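Side-chain contact in RNA-binding protein (Sulfolobus solfataricus, PDB 2NRQ), which is of unknown function, resembling RNA-binding proteins in structure although a role in binding RNA is considered unlikely: residues I10-H15 and N25-F30. Sequence-based numbering, arbitrary orientation.
Sequences ISVFIH and NTIESF
Ile27, on helix 20-30, turns its two branches to two residues of strand 7-14, Val12 and Ile10, and carries about half of the surface buried here. Its longer branch meets Val12 tip to tip, the methyl CD1 lying 3.9 Å from CG2 of Val12. The shorter branch serves Ile10: CG2 of Ile27 stands 4.3 Å from CD1 of Ile10, a looser approach. This division follows from the first torsion of Ile27 (chi1 -63°), which sets CG1 beside the backbone N and CG2 anti to it. Val12 and Ile10, two apart on the strand, both direct their beta carbons to the helix, whereas that of Ser11 between them points away. Beta-branched residues suit the strand, and the long arm of isoleucine suits a helix whose backbone stays well off the sheet, with 9.4 Å between CA of Ile10 and CA of Ile27. Ile121 of the adjacent antiparallel strand 121-126 touches all three side chains, and Ile35 also packs on Ile27. No hydrogen bond joins residues 10-15 to 25-30; between them the contact is made by buried methyl groups, an apolar one governed by shape and exclusion of water.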
# COMPACT_ATOMS: atom_id res chain seq x y z
N ILE A 10 -0.65 3.66 -4.49
CA ILE A 10 0.44 2.78 -4.09
C ILE A 10 1.70 3.52 -4.53
O ILE A 10 1.75 4.06 -5.62
CB ILE A 10 0.37 1.43 -4.82
CG1 ILE A 10 -0.86 0.66 -4.35
CG2 ILE A 10 1.66 0.64 -4.57
CD1 ILE A 10 -0.96 -0.71 -4.94
N SER A 11 2.71 3.56 -3.67
CA SER A 11 3.95 4.24 -3.99
C SER A 11 5.14 3.52 -3.41
O SER A 11 5.19 3.22 -2.22
CB SER A 11 3.91 5.68 -3.45
OG SER A 11 5.13 6.38 -3.72
N VAL A 12 6.13 3.25 -4.26
CA VAL A 12 7.34 2.58 -3.82
C VAL A 12 8.55 3.15 -4.51
O VAL A 12 8.48 3.51 -5.68
CB VAL A 12 7.33 1.06 -4.13
CG1 VAL A 12 7.60 0.28 -2.85
CG2 VAL A 12 6.03 0.65 -4.77
N PHE A 13 9.66 3.25 -3.78
CA PHE A 13 10.91 3.72 -4.32
C PHE A 13 11.73 2.46 -4.48
O PHE A 13 11.96 1.75 -3.52
CB PHE A 13 11.63 4.65 -3.35
CG PHE A 13 10.87 5.90 -3.01
CD1 PHE A 13 10.50 6.79 -4.01
CD2 PHE A 13 10.53 6.18 -1.68
CE1 PHE A 13 9.79 7.96 -3.70
CE2 PHE A 13 9.82 7.36 -1.36
CZ PHE A 13 9.45 8.24 -2.37
N ILE A 14 12.18 2.16 -5.69
CA ILE A 14 12.99 0.97 -5.90
C ILE A 14 14.42 1.36 -6.20
O ILE A 14 14.66 2.25 -7.01
CB ILE A 14 12.44 0.11 -7.03
CG1 ILE A 14 11.01 -0.29 -6.68
CG2 ILE A 14 13.33 -1.11 -7.23
CD1 ILE A 14 10.23 -0.91 -7.82
N HIS A 15 15.35 0.68 -5.54
CA HIS A 15 16.78 0.96 -5.67
C HIS A 15 17.52 0.05 -6.65
O HIS A 15 16.98 -0.96 -7.10
CB HIS A 15 17.43 0.83 -4.30
CG HIS A 15 16.91 1.81 -3.30
ND1 HIS A 15 17.41 3.08 -3.17
CD2 HIS A 15 15.91 1.70 -2.39
CE1 HIS A 15 16.74 3.73 -2.23
NE2 HIS A 15 15.82 2.91 -1.74
N ASN A 25 5.92 -7.34 -10.51
CA ASN A 25 5.09 -8.52 -10.69
C ASN A 25 4.38 -8.86 -9.40
O ASN A 25 3.17 -9.11 -9.40
CB ASN A 25 5.91 -9.71 -11.15
CG ASN A 25 6.62 -9.46 -12.45
OD1 ASN A 25 6.11 -8.75 -13.33
ND2 ASN A 25 7.81 -10.05 -12.60
N THR A 26 5.14 -8.87 -8.31
CA THR A 26 4.55 -9.18 -7.02
C THR A 26 3.38 -8.25 -6.75
O THR A 26 2.27 -8.70 -6.47
CB THR A 26 5.57 -9.04 -5.86
OG1 THR A 26 6.61 -10.01 -6.02
CG2 THR A 26 4.89 -9.27 -4.52
N ILE A 27 3.61 -6.94 -6.86
CA ILE A 27 2.54 -5.98 -6.60
C ILE A 27 1.36 -6.08 -7.57
O ILE A 27 0.21 -6.11 -7.15
CB ILE A 27 3.08 -4.54 -6.59
CG1 ILE A 27 4.09 -4.38 -5.45
CG2 ILE A 27 1.93 -3.56 -6.45
CD1 ILE A 27 4.58 -2.97 -5.23
N GLU A 28 1.65 -6.16 -8.86
CA GLU A 28 0.57 -6.24 -9.84
C GLU A 28 -0.22 -7.55 -9.69
O GLU A 28 -1.41 -7.62 -10.03
CB GLU A 28 1.12 -6.07 -11.25
CG GLU A 28 1.93 -4.81 -11.38
CD GLU A 28 2.21 -4.40 -12.81
OE1 GLU A 28 2.62 -5.25 -13.62
OE2 GLU A 28 2.03 -3.20 -13.11
N SER A 29 0.43 -8.58 -9.17
CA SER A 29 -0.26 -9.84 -8.97
C SER A 29 -1.05 -9.81 -7.66
O SER A 29 -2.26 -10.05 -7.63
CB SER A 29 0.74 -10.98 -8.90
OG SER A 29 0.10 -12.13 -8.41
N PHE A 30 -0.36 -9.49 -6.58
CA PHE A 30 -0.99 -9.42 -5.28
C PHE A 30 -2.29 -8.61 -5.29
O PHE A 30 -3.22 -8.91 -4.56
CB PHE A 30 -0.02 -8.80 -4.28
CG PHE A 30 -0.42 -9.00 -2.85
CD1 PHE A 30 -0.04 -10.15 -2.16
CD2 PHE A 30 -1.19 -8.04 -2.19
CE1 PHE A 30 -0.43 -10.35 -0.83
CE2 PHE A 30 -1.58 -8.23 -0.87
CZ PHE A 30 -1.20 -9.39 -0.19